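Local coordinates for protein leucine aminopeptidase 2 (Saccharomyces cerevisiae, PDB 2XQ0) that cleaves the N-terminal residue from peptides, preferring di- and tripeptides, as a zinc-dependent M1-family aminopeptidase, and also has low epoxide hydrolase activity in vitro, at residues I202-G208 with M276-N280; V177-R183 with Y194-Q198; T160-K164 with L311-W317. All coordinates share one frame; numbering follows the deposited sequence.

Interaction 1 of 3, residues I202-G208 with M276-N280. With BES (2-(3-amino-2-hydroxy-4-phenyl-butyrylamino)-4-methyl-pentanoic acid), chain B.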
# COMPACT_ATOMS: atom_id res chain seq x y z
N ILE A 202 -16.26 8.09 3.62
CA ILE A 202 -14.85 7.81 3.30
C ILE A 202 -14.08 9.07 2.85
O ILE A 202 -14.69 10.02 2.37
CB ILE A 202 -14.72 6.67 2.25
CG1 ILE A 202 -15.44 6.99 0.92
CG2 ILE A 202 -15.22 5.33 2.83
CD1 ILE A 202 -14.97 6.12 -0.27
N PRO A 203 -12.75 9.08 3.06
CA PRO A 203 -11.88 10.14 2.52
C PRO A 203 -11.73 9.97 0.99
O PRO A 203 -11.88 8.86 0.47
CB PRO A 203 -10.54 9.90 3.22
CG PRO A 203 -10.54 8.45 3.55
CD PRO A 203 -11.98 8.06 3.80
N ALA A 204 -11.44 11.05 0.29
CA ALA A 204 -11.29 11.00 -1.17
C ALA A 204 -10.20 10.02 -1.62
O ALA A 204 -10.29 9.47 -2.72
CB ALA A 204 -11.00 12.41 -1.74
N TYR A 205 -9.17 9.83 -0.81
CA TYR A 205 -8.01 9.06 -1.27
C TYR A 205 -8.39 7.57 -1.41
O TYR A 205 -7.69 6.82 -2.05
CB TYR A 205 -6.79 9.25 -0.38
CG TYR A 205 -6.81 8.46 0.91
CD1 TYR A 205 -6.48 7.10 0.93
CD2 TYR A 205 -7.14 9.06 2.10
CE1 TYR A 205 -6.49 6.39 2.10
CE2 TYR A 205 -7.17 8.35 3.28
CZ TYR A 205 -6.84 7.02 3.27
OH TYR A 205 -6.86 6.31 4.44
N LEU A 206 -9.52 7.17 -0.81
CA LEU A 206 -10.00 5.79 -0.87
C LEU A 206 -10.89 5.51 -2.09
O LEU A 206 -11.25 4.36 -2.36
CB LEU A 206 -10.77 5.43 0.40
CG LEU A 206 -9.87 5.26 1.63
CD1 LEU A 206 -10.71 4.96 2.85
CD2 LEU A 206 -8.89 4.14 1.38
N ILE A 207 -11.25 6.56 -2.82
CA ILE A 207 -12.05 6.36 -4.01
C ILE A 207 -11.26 5.50 -4.98
O ILE A 207 -10.04 5.67 -5.13
CB ILE A 207 -12.47 7.67 -4.68
CG1 ILE A 207 -13.53 8.37 -3.82
CG2 ILE A 207 -13.02 7.40 -6.08
CD1 ILE A 207 -14.83 7.58 -3.74
N GLY A 208 -11.95 4.55 -5.58
CA GLY A 208 -11.32 3.67 -6.54
C GLY A 208 -12.23 3.46 -7.73
O GLY A 208 -13.45 3.34 -7.58
N MET A 276 -4.39 -2.05 -2.83
CA MET A 276 -4.90 -0.75 -2.37
C MET A 276 -6.26 -1.06 -1.79
O MET A 276 -7.09 -1.69 -2.46
CB MET A 276 -5.04 0.25 -3.51
CG MET A 276 -5.69 1.57 -3.11
SD MET A 276 -4.81 2.45 -1.77
CE MET A 276 -6.15 3.34 -0.99
N GLU A 277 -6.46 -0.60 -0.56
CA GLU A 277 -7.63 -0.94 0.24
C GLU A 277 -8.88 -0.10 -0.04
O GLU A 277 -9.56 0.31 0.89
CB GLU A 277 -7.25 -0.77 1.72
CG GLU A 277 -7.03 0.71 2.17
CD GLU A 277 -5.56 1.21 2.06
OE1 GLU A 277 -4.76 0.62 1.30
OE2 GLU A 277 -5.22 2.20 2.74
N SER A 278 -9.20 0.17 -1.31
CA SER A 278 -10.44 0.88 -1.59
C SER A 278 -11.59 0.09 -1.02
O SER A 278 -11.69 -1.10 -1.26
CB SER A 278 -10.67 1.03 -3.09
OG SER A 278 -9.75 1.95 -3.62
N PRO A 279 -12.46 0.76 -0.24
CA PRO A 279 -13.63 0.11 0.37
C PRO A 279 -14.53 -0.58 -0.63
O PRO A 279 -14.94 0.02 -1.62
CB PRO A 279 -14.39 1.27 1.01
CG PRO A 279 -13.37 2.31 1.24
CD PRO A 279 -12.37 2.19 0.13
N ASN A 280 -14.85 -1.84 -0.35
CA ASN A 280 -15.67 -2.67 -1.22
C ASN A 280 -15.01 -3.07 -2.53
O ASN A 280 -15.63 -3.74 -3.36
CB ASN A 280 -17.04 -2.03 -1.49
CG ASN A 280 -17.89 -1.90 -0.24
OD1 ASN A 280 -18.27 -0.81 0.17
ND2 ASN A 280 -18.20 -3.03 0.38
N2 BES B . -2.52 1.71 0.10
C1 BES B . -1.28 1.08 0.52
C6 BES B . -0.19 1.33 -0.52
C7 BES B . 0.11 2.81 -0.62
C8 BES B . 0.30 3.55 0.55
C12 BES B . 0.19 3.43 -1.86
C9 BES B . 0.57 4.91 0.46
C11 BES B . 0.46 4.80 -1.94
C10 BES B . 0.65 5.54 -0.78
C2 BES B . -1.47 -0.43 0.73
O2 BES B . -2.49 -0.78 1.67
C3 BES B . -0.16 -0.97 1.19
O3 BES B . 0.27 -0.75 2.32
N1 BES B . 0.42 -1.67 0.22
C4 BES B . 1.69 -2.35 0.24
C13 BES B . 1.31 -3.80 0.54
C14 BES B . 2.06 -4.38 1.73
C15 BES B . 1.30 -5.57 2.30
C16 BES B . 2.34 -3.33 2.80
C5 BES B . 2.25 -2.28 -1.15
O1 BES B . 3.49 -2.34 -1.32
O4 BES B . 1.44 -2.14 -2.10
O HOH W 1 -6.88 3.43 4.35
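The ring of Tyr205 meets residues 276-280 along its edge: Met276 CE lies near the ring plane, 4.2 Å from Tyr205 CD1, and Glu277 OE2 approaches CE1 in the same way. One face of the ring carries the adjacent Leu206, whose CG sits off-centre above it, and Trp317 meets Tyr205 edge-to-face. A water extends the link, donating to Glu277 OE2 at 2.6 Å and hydrogen-bonding Tyr205 OH at 2.9 Å. The other carboxylate oxygen, Glu277 OE1, accepts from the amine N2 of bestatin (2.8 Å). A bend at chi2 (-92°) turns this carboxylate so that one oxygen serves the ligand and the other the water. With an alanine here, the inhibitor's amine would probably lose its carboxylate mate and the water one of its acceptors. The remaining contacts are largely apolar. Leu206 CD2 touches Met276 CE (3.7 Å), the two side chains crossing at about a right angle, while Leu206 CB packs on Pro279 CD (3.6 Å) and Ile202 CG2 on Pro279 CG. One direct hydrogen bond spans the segments: Ser278 OG donates to Leu206 O at 3.1 Å, arriving from above the carbonyl plane (46° out of it). Through these contacts the N-terminal domain backs the Gly-Gly-Met-Glu segment, the exopeptidase signature of M1 aminopeptidases, whose glutamate binds bestatin's amine here and probably receives the substrate's free amino group likewise.

Interaction 2 of 3, residues V177-R183 with Y194-Q198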
# COMPACT_ATOMS: atom_id res chain seq x y z
N VAL A 177 -17.35 -1.51 -15.27
CA VAL A 177 -16.76 -0.59 -14.31
C VAL A 177 -16.88 -1.21 -12.93
O VAL A 177 -17.94 -1.74 -12.58
CB VAL A 177 -17.49 0.78 -14.27
CG1 VAL A 177 -16.97 1.66 -13.12
CG2 VAL A 177 -17.39 1.51 -15.59
N VAL A 178 -15.81 -1.13 -12.16
CA VAL A 178 -15.93 -1.36 -10.73
C VAL A 178 -15.55 -0.08 -9.99
O VAL A 178 -14.81 0.76 -10.51
CB VAL A 178 -15.10 -2.54 -10.24
CG1 VAL A 178 -15.52 -3.81 -10.99
CG2 VAL A 178 -13.62 -2.25 -10.43
N PHE A 179 -16.08 0.06 -8.78
CA PHE A 179 -15.99 1.29 -8.01
C PHE A 179 -15.89 0.90 -6.54
O PHE A 179 -16.34 -0.18 -6.16
CB PHE A 179 -17.24 2.14 -8.24
CG PHE A 179 -17.28 3.39 -7.40
CD1 PHE A 179 -16.60 4.53 -7.80
CD2 PHE A 179 -18.03 3.44 -6.23
CE1 PHE A 179 -16.62 5.70 -7.02
CE2 PHE A 179 -18.07 4.58 -5.45
CZ PHE A 179 -17.38 5.72 -5.85
N SER A 180 -15.32 1.78 -5.73
CA SER A 180 -15.22 1.57 -4.29
C SER A 180 -16.55 1.84 -3.60
O SER A 180 -16.68 2.76 -2.77
CB SER A 180 -14.17 2.50 -3.73
OG SER A 180 -14.46 3.84 -4.11
N GLY A 181 -17.54 1.03 -3.93
CA GLY A 181 -18.85 1.11 -3.30
C GLY A 181 -19.68 -0.09 -3.72
O GLY A 181 -19.21 -0.95 -4.46
N ILE A 182 -20.91 -0.14 -3.25
CA ILE A 182 -21.79 -1.26 -3.55
C ILE A 182 -22.62 -0.92 -4.77
O ILE A 182 -23.23 0.13 -4.85
CB ILE A 182 -22.69 -1.63 -2.35
CG1 ILE A 182 -21.80 -2.07 -1.17
CG2 ILE A 182 -23.67 -2.74 -2.74
CD1 ILE A 182 -22.55 -2.46 0.08
N ARG A 183 -22.57 -1.80 -5.75
CA ARG A 183 -23.30 -1.61 -6.99
C ARG A 183 -24.79 -1.58 -6.73
O ARG A 183 -25.31 -2.38 -5.95
CB ARG A 183 -22.96 -2.74 -7.94
CG ARG A 183 -23.65 -2.66 -9.27
CD ARG A 183 -22.93 -1.73 -10.22
NE ARG A 183 -23.62 -1.75 -11.50
CZ ARG A 183 -23.42 -2.68 -12.43
NH1 ARG A 183 -22.54 -3.64 -12.23
NH2 ARG A 183 -24.10 -2.64 -13.57
N TYR A 194 -23.03 2.51 -14.85
CA TYR A 194 -22.84 1.76 -13.63
C TYR A 194 -23.04 2.68 -12.42
O TYR A 194 -22.33 3.67 -12.27
CB TYR A 194 -21.43 1.15 -13.62
CG TYR A 194 -21.20 0.26 -14.82
CD1 TYR A 194 -21.30 -1.12 -14.71
CD2 TYR A 194 -20.92 0.81 -16.08
CE1 TYR A 194 -21.12 -1.93 -15.80
CE2 TYR A 194 -20.73 -0.00 -17.17
CZ TYR A 194 -20.83 -1.37 -17.03
OH TYR A 194 -20.65 -2.18 -18.12
N ARG A 195 -24.02 2.34 -11.58
CA ARG A 195 -24.32 3.14 -10.39
C ARG A 195 -23.87 2.43 -9.12
O ARG A 195 -23.96 1.19 -9.03
CB ARG A 195 -25.81 3.46 -10.31
CG ARG A 195 -26.34 4.20 -11.52
CD ARG A 195 -27.81 4.52 -11.34
NE ARG A 195 -28.37 5.23 -12.49
CZ ARG A 195 -28.29 6.55 -12.66
NH1 ARG A 195 -27.66 7.30 -11.76
NH2 ARG A 195 -28.83 7.11 -13.73
N PHE A 196 -23.37 3.20 -8.15
CA PHE A 196 -22.82 2.63 -6.92
C PHE A 196 -23.20 3.51 -5.75
O PHE A 196 -23.52 4.68 -5.93
CB PHE A 196 -21.28 2.59 -6.95
CG PHE A 196 -20.71 1.84 -8.11
CD1 PHE A 196 -20.42 0.48 -8.00
CD2 PHE A 196 -20.46 2.48 -9.31
CE1 PHE A 196 -19.89 -0.21 -9.06
CE2 PHE A 196 -19.93 1.78 -10.38
CZ PHE A 196 -19.64 0.44 -10.25
N GLU A 197 -23.10 2.96 -4.56
CA GLU A 197 -23.34 3.73 -3.35
C GLU A 197 -22.28 3.35 -2.31
O GLU A 197 -22.00 2.16 -2.13
CB GLU A 197 -24.72 3.38 -2.82
CG GLU A 197 -25.30 4.37 -1.86
CD GLU A 197 -26.76 4.09 -1.58
OE1 GLU A 197 -27.14 2.90 -1.60
OE2 GLU A 197 -27.50 5.07 -1.34
N GLN A 198 -21.69 4.34 -1.65
CA GLN A 198 -20.79 4.06 -0.53
C GLN A 198 -21.45 4.69 0.68
O GLN A 198 -21.41 5.91 0.84
CB GLN A 198 -19.39 4.65 -0.74
CG GLN A 198 -18.43 4.37 0.44
CD GLN A 198 -18.48 2.90 0.88
OE1 GLN A 198 -19.17 2.56 1.84
NE2 GLN A 198 -17.79 2.03 0.14
O HOH W 2 -25.81 -0.10 -12.49
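Ile182 and Glu197 form a hydrogen-bonded antiparallel pair in the beta hairpin of strands 182-183 and 193-199, at one margin of the large mixed sheet of the N-terminal domain. Ile182 N donates to Glu197 O and Glu197 N to Ile182 O, both at 2.8 Å. Next along, Arg183 and Phe196 make the non-hydrogen-bonded pair and share the sheet face that Ile182 and Glu197 turn away from. Strand 177-179 belongs to a different, four-stranded sheet, and its short axis runs almost parallel to that of residues 194-198 (11°). Side chains fill this gap. Phe179 CB sits squarely over one face of the Phe196 ring, 3.2 Å from its centroid, a CH-pi contact, and the two phenyl rings meet obliquely. Phe196 CG lies beside its own backbone N (chi1 -57°), which slants the ring in under Phe179 and brings CZ near Val177 O at the ring edge. Val177 adds a second CH-pi contact, its CB over the face of Tyr194, with CG2 against CD2. Among polar contacts, Gln198 NE2 donates to the carbonyl oxygen of Ser180, the central residue of an inverse gamma turn, from above the carbonyl plane; the same amide nitrogen also reaches Asn280 OD1. Gly181 CA lies close to Glu197 O. Arg183 CZ lies 3.5 Å from Tyr194 CD1, which sits over one face of the guanidinium, with the guanidinium and ring planes 54° apart, while Arg183 NH2 forms a salt bridge with Asp186. In the guanidinium plane, a water accepts from both Arg183 NE (2.9 Å) and Arg195 N (3.2 Å).

Interaction 3 of 3, residues T160-K164 with L311-W317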
# COMPACT_ATOMS: atom_id res chain seq x y z
N THR A 160 -8.25 15.73 1.69
CA THR A 160 -7.55 15.47 2.95
C THR A 160 -8.21 14.27 3.64
O THR A 160 -9.41 14.06 3.54
CB THR A 160 -7.54 16.74 3.87
OG1 THR A 160 -7.25 16.36 5.22
CG2 THR A 160 -8.86 17.46 3.84
N PRO A 161 -7.40 13.45 4.33
CA PRO A 161 -8.03 12.31 5.01
C PRO A 161 -8.86 12.75 6.23
O PRO A 161 -9.59 11.92 6.79
CB PRO A 161 -6.85 11.42 5.39
CG PRO A 161 -5.64 12.32 5.35
CD PRO A 161 -5.93 13.35 4.28
N SER A 162 -8.78 14.03 6.60
CA SER A 162 -9.66 14.60 7.62
C SER A 162 -11.10 14.73 7.15
O SER A 162 -12.01 14.81 7.98
CB SER A 162 -9.16 15.98 8.08
OG SER A 162 -8.07 15.86 8.97
N VAL A 163 -11.33 14.76 5.84
CA VAL A 163 -12.70 14.89 5.34
C VAL A 163 -13.23 13.56 4.84
O VAL A 163 -12.63 12.97 3.96
CB VAL A 163 -12.77 15.95 4.22
CG1 VAL A 163 -14.17 16.01 3.60
CG2 VAL A 163 -12.38 17.32 4.78
N LYS A 164 -14.34 13.08 5.42
CA LYS A 164 -14.95 11.83 4.99
C LYS A 164 -16.42 12.08 4.69
O LYS A 164 -17.09 12.84 5.39
CB LYS A 164 -14.81 10.75 6.07
CG LYS A 164 -13.39 10.66 6.63
CD LYS A 164 -13.00 9.22 6.93
CE LYS A 164 -13.49 8.79 8.29
NZ LYS A 164 -12.94 7.46 8.67
N LEU A 311 -12.27 2.76 8.26
CA LEU A 311 -13.24 3.09 9.29
C LEU A 311 -12.71 4.20 10.19
O LEU A 311 -13.42 5.17 10.52
CB LEU A 311 -13.55 1.82 10.11
CG LEU A 311 -14.73 1.96 11.07
CD1 LEU A 311 -15.99 2.34 10.30
CD2 LEU A 311 -14.95 0.68 11.88
N VAL A 312 -11.44 4.06 10.58
CA VAL A 312 -10.77 5.03 11.44
C VAL A 312 -9.55 5.53 10.68
O VAL A 312 -8.70 4.75 10.32
CB VAL A 312 -10.32 4.39 12.77
CG1 VAL A 312 -9.44 5.35 13.55
CG2 VAL A 312 -11.52 3.98 13.61
N THR A 313 -9.49 6.83 10.40
CA THR A 313 -8.53 7.36 9.43
C THR A 313 -7.56 8.37 10.03
O THR A 313 -7.92 9.14 10.91
CB THR A 313 -9.30 8.05 8.29
OG1 THR A 313 -10.33 7.17 7.83
CG2 THR A 313 -8.36 8.42 7.13
N ASN A 314 -6.32 8.37 9.56
CA ASN A 314 -5.39 9.39 9.98
C ASN A 314 -5.85 10.77 9.49
O ASN A 314 -6.31 10.92 8.35
CB ASN A 314 -3.95 9.11 9.49
CG ASN A 314 -3.90 8.69 8.02
OD1 ASN A 314 -4.78 8.99 7.24
ND2 ASN A 314 -2.84 7.99 7.65
N CYS A 315 -5.73 11.77 10.35
CA CYS A 315 -6.24 13.09 10.00
C CYS A 315 -5.37 13.81 8.99
O CYS A 315 -5.84 14.69 8.27
CB CYS A 315 -6.38 13.94 11.26
SG CYS A 315 -4.81 14.35 12.00
N SER A 316 -4.09 13.44 8.93
CA SER A 316 -3.16 14.04 7.99
C SER A 316 -2.05 13.06 7.71
O SER A 316 -1.95 12.02 8.36
CB SER A 316 -2.56 15.32 8.56
OG SER A 316 -1.45 15.06 9.40
N TRP A 317 -1.17 13.40 6.77
CA TRP A 317 -0.10 12.49 6.40
C TRP A 317 1.09 12.54 7.38
O TRP A 317 2.01 11.76 7.27
CB TRP A 317 0.31 12.71 4.94
CG TRP A 317 -0.92 12.61 4.05
CD1 TRP A 317 -1.55 13.63 3.39
CD2 TRP A 317 -1.72 11.43 3.81
NE1 TRP A 317 -2.67 13.16 2.74
CE2 TRP A 317 -2.80 11.81 2.98
CE3 TRP A 317 -1.61 10.09 4.21
CZ2 TRP A 317 -3.75 10.90 2.53
CZ3 TRP A 317 -2.57 9.19 3.77
CH2 TRP A 317 -3.62 9.59 2.94
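Lys164 NZ is gripped by several oxygens: it donates to Thr313 OG1 at 2.8 Å and to Leu311 O at 3.0 Å, and it also reaches Lys424 O on the neighbouring strand 424-426. It comes to Leu311 from well above the carbonyl plane (69° out of it), whereas Thr313 OG1 passes its own hydrogen on to Gly309 O. Bends at chi2 and chi3 (-84°) fold the lysine chain back alongside Thr313 to place the ammonium where helix 297-311 runs out, an end whose dipole would probably favour a positive charge. Thr160 to Val163 form a type I beta turn, and Thr160 OG1, which also bonds Asp18, accepts from Ser162 N at 3.1 Å in an ST turn. This turn of the N-terminal domain leans on strand 312-314 of the catalytic domain and the residues that follow it, just beyond the helix that bears the zinc-binding His-Glu-x-x-His motif. Ser162 OG donates to Cys315 O at 2.6 Å, only slightly tilted from the carbonyl plane. Beside it Pro161 is wedged in: its CB comes within 3.1 Å of Asn314 O, and its CG lies over the face of the six-membered ring of Trp317, 4.0 Å from the centroid, a CH-pi contact. Pro161 CD sits 3.6 Å from Trp317 NE1, while the carbonyl oxygen of Pro161 is held by Ser425 OG.

Overall arrangement
Interaction 1 stands between the other two, its centre about 11 Å from each; interactions 2 and 3 do not touch, their centres lying about 21 Å apart and their nearest atoms about 9 Å. A hydrogen bond between Gly208 N and Ser180 OG (3.0 Å) and packing of Pro279 O on Ser180 CB (3.3 Å) help tie interaction 1 to interaction 2. Toward interaction 3 the ties are packing: Pro203 CD on Lys164 CD (3.5 Å) and Tyr205 OH on Thr313 CG2 (3.7 Å). Interaction 1 alone touches bestatin, with the Glu277 side chain about 4 Å from the zinc ion. The side chain of Trp317 in interaction 3 comes within about 6 Å of the inhibitor, that of Ser180 in interaction 2 within about 12 Å.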